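Local coordinates for putative esterase/lipase/thioesterase (Silicibacter sp., PDB 2PBL), which is a putative esterase, lipase or thioesterase of the alpha/beta-hydrolase fold and probably hydrolyses ester or thioester bonds with a serine nucleophile, at residues A[18-23]-A[242-247]; A[29-34]-A[54-59]; A[43-46]-A[50-53]; A[92-97]-A[130-135]; A[143-146]-A[150-153]. All coordinates share one frame; numbering follows the deposited sequence.

The five contacts sit round one mixed sheet of an alpha/beta-hydrolase fold. Contacts 1 and 2, with centres about 19 Å apart, both use helix 20-35, the first against the loop that carries the presumed catalytic His-242, the second against strand 52-56. Contact 3 closes the hairpin that this strand makes with 39-44, and contact 2 meets contact 4 where Phe-56 O lies 2.8 Å from Val-96 N. Contacts 4 and 5 flank the probable nucleophile elbow: strand 131-136 runs into it and helix 138-145 leaves it, and Leu-133 CD1 lies 3.6 Å from Met-146 CB. An unidentified ligand lies about 4 Å from the Phe-243 side chain in contact 1.

Contact 1 of 5, residues A[18-23]-A[242-247]; sequences ADYPPR and HFNVIE
CB of Phe-243 sits over the centre of one face of the Tyr-20 ring, 3.8 Å from the ring centroid and only 7° off the normal, a clean CH-pi contact. At the edge of the same ring, near its plane, Glu-247 OE2 comes to 3.5 Å from Tyr-20 CE2. The Phe-243 ring turns its own edge to the Tyr-20 face: CD2 lies 3.7 Å from Tyr-20 CD1, the planes stand 62° apart and the centroids are 5.5 Å apart, an offset edge-to-face pair. The backbone brings Phe-243 CB over the tyrosine; chi1 of -63°, with CG anti to the carbonyl carbon, then directs the CD2 edge of the ring to it.

Asn-244 touches more lightly, its CB 4.0 Å from Tyr-20 OH, while its OD1 is turned back to the backbone N of His-241. Beyond the ring, a water joins the two segments: it stands 2.5 Å from Tyr-20 OH and donates to Glu-247 OE2 at 2.8 Å. The turn from Asn-244 to Glu-247 is a type I beta turn, closed by Glu-247 N on Asn-244 O.

The start of helix 20-35 thus lies against the loop following strand 233-237. That loop carries His-242, whose bonds to Ser-137 and Glu-215 are consistent with the catalytic triad of a serine hydrolase, and the side chain of Phe-243 comes close to an unidentified bound ligand. Chemically the contact is an apolar ring pair with a water-bridged polar edge, where phenol and carboxylate are linked without a direct bond between them.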
# COMPACT_ATOMS: atom_id res chain seq x y z
N ALA A 18 -5.81 -13.82 -14.17
CA ALA A 18 -6.03 -12.99 -15.35
C ALA A 18 -7.26 -12.11 -15.27
O ALA A 18 -7.35 -11.07 -15.96
CB ALA A 18 -6.19 -13.90 -16.57
N ASP A 19 -8.22 -12.56 -14.49
CA ASP A 19 -9.44 -11.83 -14.38
C ASP A 19 -9.40 -10.69 -13.37
O ASP A 19 -10.24 -9.83 -13.42
CB ASP A 19 -10.55 -12.79 -13.99
CG ASP A 19 -10.80 -13.88 -15.06
OD1 ASP A 19 -10.68 -13.57 -16.28
OD2 ASP A 19 -11.12 -15.03 -14.66
N TYR A 20 -8.43 -10.68 -12.46
CA TYR A 20 -8.44 -9.61 -11.44
C TYR A 20 -8.31 -8.17 -12.00
O TYR A 20 -9.09 -7.32 -11.62
CB TYR A 20 -7.43 -9.91 -10.32
CG TYR A 20 -7.97 -10.97 -9.38
CD1 TYR A 20 -7.74 -12.33 -9.60
CD2 TYR A 20 -8.71 -10.61 -8.26
CE1 TYR A 20 -8.25 -13.29 -8.72
CE2 TYR A 20 -9.23 -11.57 -7.39
CZ TYR A 20 -9.00 -12.90 -7.63
OH TYR A 20 -9.51 -13.83 -6.77
N PRO A 21 -7.30 -7.90 -12.84
CA PRO A 21 -7.14 -6.53 -13.36
C PRO A 21 -8.37 -5.94 -14.00
O PRO A 21 -8.75 -4.81 -13.66
CB PRO A 21 -5.96 -6.66 -14.31
CG PRO A 21 -5.15 -7.72 -13.71
CD PRO A 21 -6.18 -8.75 -13.25
N PRO A 22 -9.00 -6.66 -14.93
CA PRO A 22 -10.19 -6.06 -15.52
C PRO A 22 -11.33 -5.83 -14.54
O PRO A 22 -12.04 -4.80 -14.61
CB PRO A 22 -10.58 -7.05 -16.62
CG PRO A 22 -9.90 -8.28 -16.31
CD PRO A 22 -8.67 -7.96 -15.55
N ARG A 23 -11.51 -6.76 -13.60
CA ARG A 23 -12.60 -6.64 -12.66
C ARG A 23 -12.36 -5.52 -11.65
O ARG A 23 -13.30 -4.87 -11.21
CB ARG A 23 -12.84 -7.95 -11.94
CG ARG A 23 -13.31 -9.01 -12.91
CD ARG A 23 -13.34 -10.34 -12.27
NE ARG A 23 -13.75 -11.35 -13.25
CZ ARG A 23 -13.91 -12.64 -12.98
NH1 ARG A 23 -13.69 -13.11 -11.75
NH2 ARG A 23 -14.28 -13.46 -13.94
N HIS A 242 -2.74 -13.57 -2.87
CA HIS A 242 -2.23 -12.19 -3.04
C HIS A 242 -3.22 -11.22 -3.63
O HIS A 242 -3.10 -10.01 -3.40
CB HIS A 242 -0.93 -12.23 -3.88
CG HIS A 242 -0.04 -11.04 -3.72
ND1 HIS A 242 0.59 -10.74 -2.53
CD2 HIS A 242 0.35 -10.09 -4.60
CE1 HIS A 242 1.31 -9.64 -2.68
NE2 HIS A 242 1.21 -9.25 -3.94
N PHE A 243 -4.17 -11.71 -4.40
CA PHE A 243 -5.10 -10.85 -5.08
C PHE A 243 -6.43 -10.65 -4.39
O PHE A 243 -7.01 -9.61 -4.60
CB PHE A 243 -5.33 -11.30 -6.52
CG PHE A 243 -4.11 -11.25 -7.38
CD1 PHE A 243 -2.97 -10.55 -7.03
CD2 PHE A 243 -4.16 -11.81 -8.65
CE1 PHE A 243 -1.88 -10.53 -7.86
CE2 PHE A 243 -3.07 -11.77 -9.49
CZ PHE A 243 -1.94 -11.13 -9.10
N ASN A 244 -6.92 -11.60 -3.59
CA ASN A 244 -8.18 -11.36 -2.88
C ASN A 244 -8.03 -10.97 -1.40
O ASN A 244 -9.04 -10.69 -0.71
CB ASN A 244 -9.20 -12.52 -3.03
CG ASN A 244 -8.76 -13.77 -2.41
OD1 ASN A 244 -7.64 -13.89 -1.89
ND2 ASN A 244 -9.66 -14.77 -2.44
N VAL A 245 -6.79 -10.95 -0.91
CA VAL A 245 -6.45 -10.54 0.47
C VAL A 245 -6.94 -9.11 0.76
O VAL A 245 -7.38 -8.83 1.86
CB VAL A 245 -4.91 -10.66 0.76
CG1 VAL A 245 -4.07 -9.69 -0.02
CG2 VAL A 245 -4.64 -10.49 2.25
N ILE A 246 -6.91 -8.26 -0.27
CA ILE A 246 -7.38 -6.88 -0.19
C ILE A 246 -8.89 -6.73 -0.31
O ILE A 246 -9.45 -5.67 -0.02
CB ILE A 246 -6.72 -6.01 -1.30
CG1 ILE A 246 -7.14 -6.48 -2.73
CG2 ILE A 246 -5.21 -6.02 -1.16
CD1 ILE A 246 -6.42 -5.72 -3.88
N GLU A 247 -9.58 -7.78 -0.74
CA GLU A 247 -11.04 -7.68 -0.96
C GLU A 247 -11.84 -7.20 0.21
O GLU A 247 -12.73 -6.37 0.00
CB GLU A 247 -11.64 -8.95 -1.56
CG GLU A 247 -11.20 -9.12 -2.98
CD GLU A 247 -11.74 -10.36 -3.72
OE1 GLU A 247 -12.39 -11.27 -3.09
OE2 GLU A 247 -11.49 -10.40 -4.95
O HOH W 1 -11.76 -13.01 -5.95

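Contact 2 of 5, residues A[29-34]-A[54-59]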
# COMPACT_ATOMS: atom_id res chain seq x y z
N GLU A 29 -14.12 1.93 -11.31
CA GLU A 29 -14.85 2.91 -12.13
C GLU A 29 -16.29 3.07 -11.65
O GLU A 29 -16.75 4.20 -11.45
CB GLU A 29 -14.81 2.50 -13.61
CG GLU A 29 -15.34 3.56 -14.59
CD GLU A 29 -15.11 3.12 -16.06
OE1 GLU A 29 -15.76 2.14 -16.51
OE2 GLU A 29 -14.27 3.76 -16.74
N ASP A 30 -16.99 1.96 -11.45
CA ASP A 30 -18.38 2.01 -10.96
C ASP A 30 -18.49 2.75 -9.61
O ASP A 30 -19.42 3.53 -9.38
CB ASP A 30 -18.96 0.61 -10.75
CG ASP A 30 -19.22 -0.15 -12.05
OD1 ASP A 30 -18.95 0.40 -13.15
OD2 ASP A 30 -19.71 -1.30 -11.97
N PHE A 31 -17.55 2.46 -8.71
CA PHE A 31 -17.51 3.11 -7.41
C PHE A 31 -17.31 4.62 -7.59
O PHE A 31 -17.99 5.38 -6.95
CB PHE A 31 -16.40 2.53 -6.52
CG PHE A 31 -16.09 3.39 -5.30
CD1 PHE A 31 -16.85 3.28 -4.15
CD2 PHE A 31 -15.06 4.33 -5.35
CE1 PHE A 31 -16.58 4.10 -3.05
CE2 PHE A 31 -14.78 5.13 -4.27
CZ PHE A 31 -15.53 5.01 -3.11
N ARG A 32 -16.37 5.04 -8.42
CA ARG A 32 -16.13 6.47 -8.56
C ARG A 32 -17.39 7.16 -9.05
O ARG A 32 -17.81 8.17 -8.50
CB ARG A 32 -14.98 6.76 -9.54
CG ARG A 32 -13.60 6.44 -9.00
CD ARG A 32 -12.49 6.90 -9.91
NE ARG A 32 -12.48 6.22 -11.20
CZ ARG A 32 -11.89 5.06 -11.46
NH1 ARG A 32 -11.27 4.36 -10.53
NH2 ARG A 32 -11.94 4.58 -12.69
N ASN A 33 -18.00 6.58 -10.08
CA ASN A 33 -19.22 7.12 -10.65
C ASN A 33 -20.34 7.20 -9.63
O ASN A 33 -21.11 8.14 -9.66
CB ASN A 33 -19.67 6.29 -11.85
CG ASN A 33 -18.74 6.44 -13.03
OD1 ASN A 33 -18.00 7.42 -13.15
ND2 ASN A 33 -18.79 5.46 -13.92
N SER A 34 -20.39 6.24 -8.71
CA SER A 34 -21.43 6.22 -7.66
C SER A 34 -21.31 7.33 -6.63
O SER A 34 -22.29 7.76 -6.02
CB SER A 34 -21.37 4.89 -6.91
OG SER A 34 -20.15 4.75 -6.17
N ASP A 54 -6.47 10.39 -5.61
CA ASP A 54 -7.89 10.50 -5.53
C ASP A 54 -8.23 10.60 -4.02
O ASP A 54 -7.58 9.99 -3.16
CB ASP A 54 -8.59 9.31 -6.16
CG ASP A 54 -8.46 9.27 -7.70
OD1 ASP A 54 -8.12 10.27 -8.37
OD2 ASP A 54 -8.71 8.18 -8.25
N LEU A 55 -9.19 11.45 -3.73
CA LEU A 55 -9.68 11.67 -2.39
C LEU A 55 -11.19 11.44 -2.35
O LEU A 55 -11.97 12.16 -3.00
CB LEU A 55 -9.32 13.06 -1.89
CG LEU A 55 -9.65 13.39 -0.45
CD1 LEU A 55 -8.93 12.44 0.55
CD2 LEU A 55 -9.22 14.82 -0.19
N PHE A 56 -11.56 10.41 -1.61
CA PHE A 56 -12.94 10.02 -1.42
C PHE A 56 -13.40 10.47 -0.05
O PHE A 56 -12.85 10.06 0.98
CB PHE A 56 -13.13 8.51 -1.63
CG PHE A 56 -12.60 8.05 -2.96
CD1 PHE A 56 -13.21 8.45 -4.13
CD2 PHE A 56 -11.45 7.28 -3.03
CE1 PHE A 56 -12.68 8.10 -5.35
CE2 PHE A 56 -10.92 6.92 -4.27
CZ PHE A 56 -11.55 7.32 -5.40
N LEU A 57 -14.48 11.26 -0.04
CA LEU A 57 -15.00 11.85 1.19
C LEU A 57 -16.21 11.11 1.67
O LEU A 57 -17.03 10.70 0.82
CB LEU A 57 -15.43 13.29 0.92
CG LEU A 57 -14.32 14.17 0.35
CD1 LEU A 57 -14.84 15.49 -0.07
CD2 LEU A 57 -13.18 14.34 1.34
N PRO A 58 -16.34 10.94 3.01
CA PRO A 58 -17.51 10.32 3.59
C PRO A 58 -18.62 11.34 3.59
O PRO A 58 -18.40 12.50 3.23
CB PRO A 58 -17.08 10.01 5.04
CG PRO A 58 -16.13 11.07 5.37
CD PRO A 58 -15.42 11.42 4.07
N GLU A 59 -19.81 10.93 3.99
CA GLU A 59 -20.91 11.88 4.02
C GLU A 59 -20.80 12.94 5.10
O GLU A 59 -21.09 14.10 4.84
CB GLU A 59 -22.24 11.15 4.13
CG GLU A 59 -22.66 10.52 2.85
CD GLU A 59 -24.10 10.09 2.93
OE1 GLU A 59 -24.38 9.03 3.50
OE2 GLU A 59 -24.93 10.85 2.42
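Phe-31 points the CE2 corner of its ring at the middle of a Phe-56 face, with CE2 3.7 Å from Phe-56 CD1. The planes are 77° apart and the centroids 5.1 Å, a T-shaped (edge-to-face) pair. CG of Phe-31 is anti to its backbone N, chi1 166°, which swings the ring off helix 20-35 and down onto the sheet.

Helix 20-35 here covers strand 52-56, one of the two antiparallel strands that start the alpha/beta-hydrolase sheet, and the short axes cross at 58°. Helix 87-91 packs beside the pair, Leu-90 touching both rings.

The aliphatic part is thinner. Arg-32 CG lies 4.1 Å from Phe-56 CE1, and CD passes 4.3 Å from Asp-54 OD2. With an alanine in place of Phe-56, the Phe-31 edge is likely to face a gap, and Arg-32 CG to lose its aromatic neighbour.

As for charge, Arg-32 NH1 and Asp-54 OD2 remain 5.1 Å apart, too far for a salt bridge. The arginine bends at chi3 and spends NH1 on Ser-80 O and Ser-83 OG; Asp-54 OD1 takes Lys-79 and the backbone N of Asn-42.

Contact 3 of 5, residues A[43-46]-A[50-53]; sequences LSYG and RHKF
Leu-43 and Phe-53 form an antiparallel hydrogen-bonded pair, Leu-43 N to Phe-53 O and Phe-53 N to Leu-43 O both at 2.8 Å. Next along, Ser-44 and Lys-52 make the non-hydrogen-bonded pair, and Lys-52 CA reaches 3.1 Å from Leu-43 O in a CA-H...O contact. His-51 O then receives Tyr-45 N at 2.8 Å, almost straight at 173°, plus a weak second bond from Gly-46 N.

The side chains sort by face. On one, Leu-43 CB lies over the Phe-53 ring, 3.9 Å from its centroid. On the other, Lys-52 bends at chi2 to bring NZ back beside Ser-44 OG; one water touches both, and a second water accepts from NZ.

All this closes the beta hairpin of strands 39-44 and 52-56 at the margin of the alpha/beta-hydrolase sheet, where 39-44 is the outermost strand. Past the paired residues His-51 centres an inverse gamma turn, and Tyr-45 lays one ring face over its backbone; chi1 of 67°, with CG between the backbone N and carbonyl carbon, brings the ring there, and His-51 CB is 3.9 Å from the Tyr-45 centroid. Phe-53 CD1 comes to the edge of that ring, 4.2 Å from Tyr-45 CD2.

Further out, Tyr-45 OH bonds to Ser-100 O while helix 109-126 packs on the tyrosine through Gln-115, Ala-119 and Ala-122. A serine at Tyr-45 would probably strip the cover from the His-51 backbone and leave Ser-100 O without its phenol partner. Arg-50 turns away to Tyr-101 O and Phe-77 O, and His-51 NE2 makes a weak bond to Glu-102.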
# COMPACT_ATOMS: atom_id res chain seq x y z
N LEU A 43 -6.24 14.87 -7.73
CA LEU A 43 -5.67 15.97 -7.01
C LEU A 43 -4.16 15.81 -7.15
O LEU A 43 -3.66 14.70 -7.13
CB LEU A 43 -6.10 15.93 -5.56
CG LEU A 43 -7.58 16.12 -5.22
CD1 LEU A 43 -7.78 16.18 -3.69
CD2 LEU A 43 -8.16 17.38 -5.88
N SER A 44 -3.43 16.91 -7.32
CA SER A 44 -1.99 16.84 -7.50
C SER A 44 -1.23 16.83 -6.20
O SER A 44 -1.59 17.53 -5.26
CB SER A 44 -1.44 18.02 -8.34
OG SER A 44 -1.61 17.79 -9.73
N TYR A 45 -0.18 16.03 -6.14
CA TYR A 45 0.77 16.13 -5.03
C TYR A 45 2.15 16.52 -5.58
O TYR A 45 3.08 16.78 -4.82
CB TYR A 45 0.85 14.86 -4.16
CG TYR A 45 1.45 13.62 -4.83
CD1 TYR A 45 2.84 13.45 -4.94
CD2 TYR A 45 0.63 12.60 -5.29
CE1 TYR A 45 3.37 12.33 -5.52
CE2 TYR A 45 1.18 11.45 -5.85
CZ TYR A 45 2.52 11.32 -5.98
OH TYR A 45 3.00 10.17 -6.55
N GLY A 46 2.26 16.59 -6.89
CA GLY A 46 3.51 16.89 -7.55
C GLY A 46 3.23 17.36 -8.96
O GLY A 46 2.09 17.43 -9.37
N ARG A 50 1.94 11.47 -13.14
CA ARG A 50 1.48 10.42 -12.20
C ARG A 50 1.60 10.86 -10.72
O ARG A 50 1.43 10.03 -9.80
CB ARG A 50 2.20 9.09 -12.45
CG ARG A 50 1.88 8.48 -13.79
CD ARG A 50 2.74 7.29 -14.09
NE ARG A 50 2.54 6.20 -13.14
CZ ARG A 50 1.70 5.19 -13.32
NH1 ARG A 50 0.97 5.07 -14.42
NH2 ARG A 50 1.58 4.28 -12.36
N HIS A 51 1.87 12.15 -10.50
CA HIS A 51 1.86 12.68 -9.12
C HIS A 51 0.47 13.17 -8.70
O HIS A 51 0.27 14.31 -8.28
CB HIS A 51 2.90 13.78 -8.93
CG HIS A 51 4.30 13.33 -9.21
ND1 HIS A 51 5.29 14.18 -9.61
CD2 HIS A 51 4.84 12.09 -9.22
CE1 HIS A 51 6.40 13.50 -9.82
NE2 HIS A 51 6.16 12.23 -9.59
N LYS A 52 -0.48 12.23 -8.70
CA LYS A 52 -1.85 12.52 -8.43
C LYS A 52 -2.40 11.54 -7.42
O LYS A 52 -1.87 10.44 -7.32
CB LYS A 52 -2.67 12.28 -9.69
CG LYS A 52 -2.21 12.95 -10.95
CD LYS A 52 -2.54 14.39 -10.98
CE LYS A 52 -2.12 14.96 -12.36
NZ LYS A 52 -2.18 16.42 -12.42
N PHE A 53 -3.45 11.97 -6.72
CA PHE A 53 -4.21 11.11 -5.83
C PHE A 53 -5.69 11.42 -5.91
O PHE A 53 -6.10 12.52 -6.28
CB PHE A 53 -3.74 11.18 -4.37
CG PHE A 53 -3.99 12.50 -3.67
CD1 PHE A 53 -3.14 13.59 -3.86
CD2 PHE A 53 -5.01 12.63 -2.76
CE1 PHE A 53 -3.37 14.79 -3.22
CE2 PHE A 53 -5.24 13.83 -2.07
CZ PHE A 53 -4.39 14.91 -2.30
O HOH W 2 -4.04 17.58 -10.58
O HOH W 3 0.69 16.27 -11.14

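Contact 4 of 5, residues A[92-97]-A[130-135]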
# COMPACT_ATOMS: atom_id res chain seq x y z
N LYS A 92 -17.25 4.01 7.82
CA LYS A 92 -16.92 4.29 9.21
C LYS A 92 -16.58 5.79 9.41
O LYS A 92 -16.26 6.21 10.52
CB LYS A 92 -15.77 3.39 9.69
CG LYS A 92 -16.16 1.90 9.81
CD LYS A 92 -15.10 1.10 10.57
CE LYS A 92 -15.12 1.26 12.10
NZ LYS A 92 -13.94 0.59 12.79
N GLY A 93 -16.66 6.58 8.34
CA GLY A 93 -16.44 8.02 8.43
C GLY A 93 -15.06 8.54 8.10
O GLY A 93 -14.79 9.71 8.35
N TRP A 94 -14.19 7.70 7.53
CA TRP A 94 -12.86 8.12 7.13
C TRP A 94 -12.85 8.65 5.71
O TRP A 94 -13.55 8.13 4.83
CB TRP A 94 -11.92 6.91 7.16
CG TRP A 94 -11.68 6.43 8.54
CD1 TRP A 94 -12.53 5.70 9.29
CD2 TRP A 94 -10.56 6.71 9.36
NE1 TRP A 94 -12.02 5.47 10.53
CE2 TRP A 94 -10.79 6.07 10.61
CE3 TRP A 94 -9.36 7.42 9.17
CZ2 TRP A 94 -9.89 6.15 11.66
CZ3 TRP A 94 -8.45 7.47 10.21
CH2 TRP A 94 -8.72 6.86 11.45
N ALA A 95 -12.06 9.69 5.48
CA ALA A 95 -11.79 10.12 4.10
C ALA A 95 -10.73 9.15 3.61
O ALA A 95 -9.92 8.67 4.38
CB ALA A 95 -11.29 11.53 4.02
N VAL A 96 -10.70 8.86 2.32
CA VAL A 96 -9.74 7.89 1.83
C VAL A 96 -8.93 8.41 0.65
O VAL A 96 -9.49 8.79 -0.37
CB VAL A 96 -10.49 6.56 1.43
CG1 VAL A 96 -9.53 5.55 0.84
CG2 VAL A 96 -11.22 6.00 2.64
N ALA A 97 -7.60 8.40 0.79
CA ALA A 97 -6.74 8.87 -0.26
C ALA A 97 -6.05 7.70 -0.93
O ALA A 97 -5.56 6.82 -0.24
CB ALA A 97 -5.68 9.87 0.30
N PRO A 130 -6.60 11.90 12.82
CA PRO A 130 -5.62 10.88 12.75
C PRO A 130 -5.47 10.33 11.31
O PRO A 130 -6.39 10.40 10.49
CB PRO A 130 -6.16 9.81 13.68
CG PRO A 130 -7.62 9.98 13.63
CD PRO A 130 -7.75 11.47 13.66
N ILE A 131 -4.31 9.76 11.07
CA ILE A 131 -4.01 9.18 9.79
C ILE A 131 -3.75 7.68 9.97
O ILE A 131 -3.03 7.29 10.89
CB ILE A 131 -2.73 9.82 9.21
CG1 ILE A 131 -2.96 11.32 9.01
CG2 ILE A 131 -2.33 9.05 7.92
CD1 ILE A 131 -1.76 12.10 8.54
N VAL A 132 -4.35 6.88 9.09
CA VAL A 132 -4.11 5.43 9.04
C VAL A 132 -3.66 5.10 7.61
O VAL A 132 -4.15 5.67 6.63
CB VAL A 132 -5.30 4.56 9.54
CG1 VAL A 132 -5.54 4.77 11.06
CG2 VAL A 132 -6.60 4.78 8.70
N LEU A 133 -2.70 4.18 7.53
CA LEU A 133 -2.09 3.79 6.29
C LEU A 133 -2.26 2.32 6.05
O LEU A 133 -2.06 1.53 6.96
CB LEU A 133 -0.57 4.05 6.36
CG LEU A 133 -0.07 5.50 6.56
CD1 LEU A 133 1.45 5.58 6.47
CD2 LEU A 133 -0.76 6.46 5.58
N ALA A 134 -2.63 1.96 4.82
CA ALA A 134 -2.56 0.55 4.42
C ALA A 134 -2.05 0.53 2.99
O ALA A 134 -2.20 1.49 2.24
CB ALA A 134 -3.88 -0.17 4.53
N GLY A 135 -1.46 -0.58 2.62
CA GLY A 135 -0.88 -0.72 1.30
C GLY A 135 -0.60 -2.18 1.00
O GLY A 135 -0.24 -2.95 1.90
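Trp-94 and Ile-131, the closest pair of CA atoms between the two segments, are 9.3 Å apart, because strand 64-69 runs between strands 94-99 and 131-136, and a long side chain has to span the gap. Trp-94 does nearly all of it. Its CG stands anti to the carbonyl carbon, chi1 -68°, and the indole reaches across with its six-membered ring leading.

Val-132 meets that ring from above. CG2 lies 4.0 Å from the six-membered centroid, 27° off the normal, a CH-pi contact whose shortest approach is CG2 to Trp-94 CZ3 at 3.6 Å. CG1 follows at 3.8 Å from Trp-94 CH2, so both methyls of the valine rest on the outer part of the indole, and the two side chains stand at about a right angle.

In the fold this is the span of a beta-alpha-beta crossover: the chain leaves strand 94-99, passes through helix 109-126 and returns as strand 131-136, two positions across the alpha/beta-hydrolase sheet, past strand 64-69. Strand 131-136 goes on through Gly-135 toward Ser-137, consistent with a nucleophile elbow. The tryptophan and valine lie on the face covered by helix 255-261, where Thr-261 touches Trp-94 and Ile-260 touches Val-132; Phe-66 of the intervening strand also packs on the valine.

At the far end of the indole, Pro-130 CG is 4.0 Å from Trp-94 CH2, and Pro-130 O lies 3.6 Å from Trp-94 CZ3, an oblique approach. Just before the tryptophan, Gly-93 ends the preceding helix in a Schellman motif, its positive phi of 96° suited to a residue without a side chain.

Contact 5 of 5, residues A[143-146]-A[150-153]; sequences VARM and EVLP
Arg-145 is the first residue of 143-146 to touch the other segment. Its chain folds at both chi2 and chi3, which curls the guanidinium back until NH2 lies 3.7 Å from Val-151 CG2, with NH1 at 4.0 Å from that same methyl; the approach is oblique to the guanidinium plane. The charge itself is spent elsewhere, NE on Glu-194 and NH1 on Asp-148, so the valine packs on a group already fixed by two carboxylates. The backbone joins in too, for Arg-145 O sits 3.7 Å from Val-151 CB.

Met-146, a selenomethionine in this crystal, comes next. Its N bonds to Val-143 O at 3.2 Å near the end of helix 138-145. The side chain bends at chi2 and chi3 and spreads over two partners: CE meets Val-151 CG1 at 3.7 Å, and SE lies 4.2 Å from Leu-152 CD1. Its carbonyl O is covered by the same leucine, 3.4 Å from Leu-152 CD2. CG of Leu-152 is anti to its backbone N, chi1 -171°, and this turns the leucine branch onto the Met-146 carbonyl.

The loop 150-153 folds back over the end of the helix that follows the probable nucleophile elbow, before Pro-153 takes the N-cap position of helix 154-157. Helix 109-126 borders it, with Ile-116 on Met-146. The contact between the segments is van der Waals packing throughout. Val-151 O is bonded to Ser-117 and Leu-152 O to Tyr-203, and the buried arginine charge is probably neutralised by Glu-194 and Asp-148 while its flank stays against hydrocarbon.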
# COMPACT_ATOMS: atom_id res chain seq x y z
N VAL A 143 3.95 1.95 2.45
CA VAL A 143 3.37 2.47 3.70
C VAL A 143 4.29 2.20 4.89
O VAL A 143 4.36 3.02 5.79
CB VAL A 143 1.90 2.06 3.98
CG1 VAL A 143 0.96 2.68 2.94
CG2 VAL A 143 1.73 0.55 4.11
N ALA A 144 5.05 1.10 4.88
CA ALA A 144 6.01 0.80 5.94
C ALA A 144 7.14 1.87 6.02
O ALA A 144 7.49 2.32 7.09
CB ALA A 144 6.58 -0.55 5.74
N ARG A 145 7.60 2.33 4.88
CA ARG A 145 8.63 3.38 4.78
C ARG A 145 8.16 4.72 5.32
O ARG A 145 8.99 5.61 5.59
CB ARG A 145 9.00 3.57 3.31
CG ARG A 145 9.54 2.36 2.62
CD ARG A 145 10.90 2.02 3.16
NE ARG A 145 11.86 3.06 2.72
CZ ARG A 145 12.57 3.91 3.47
NH1 ARG A 145 12.53 3.94 4.80
NH2 ARG A 145 13.35 4.77 2.84
N MSE A 146 6.84 4.93 5.38
CA MSE A 146 6.28 6.19 5.89
C MSE A 146 6.50 6.38 7.38
O MSE A 146 6.32 7.48 7.89
CB MSE A 146 4.81 6.29 5.57
CG MSE A 146 4.46 6.35 4.08
SE MSE A 146 5.42 7.79 3.20
CE MSE A 146 6.97 6.68 2.40
N GLU A 150 12.96 10.20 8.63
CA GLU A 150 13.79 10.84 7.61
C GLU A 150 13.05 10.95 6.29
O GLU A 150 13.43 11.70 5.39
CB GLU A 150 15.08 10.02 7.46
CG GLU A 150 16.17 10.69 6.72
CD GLU A 150 17.46 9.89 6.74
OE1 GLU A 150 18.11 9.87 7.81
OE2 GLU A 150 17.89 9.39 5.67
N VAL A 151 11.98 10.17 6.15
CA VAL A 151 11.17 10.17 4.94
C VAL A 151 9.95 11.09 4.99
O VAL A 151 9.74 11.90 4.08
CB VAL A 151 10.79 8.72 4.55
CG1 VAL A 151 9.90 8.68 3.34
CG2 VAL A 151 12.08 7.89 4.29
N LEU A 152 9.12 10.97 6.03
CA LEU A 152 7.87 11.74 6.16
C LEU A 152 8.03 12.87 7.22
O LEU A 152 8.67 12.63 8.21
CB LEU A 152 6.76 10.76 6.57
CG LEU A 152 5.33 11.28 6.56
CD1 LEU A 152 4.86 11.41 5.17
CD2 LEU A 152 4.46 10.31 7.32
N PRO A 153 7.51 14.09 6.96
CA PRO A 153 7.65 15.16 7.94
C PRO A 153 7.05 14.80 9.30
O PRO A 153 6.05 14.09 9.34
CB PRO A 153 6.88 16.35 7.31
CG PRO A 153 6.84 16.07 5.87
CD PRO A 153 6.84 14.55 5.74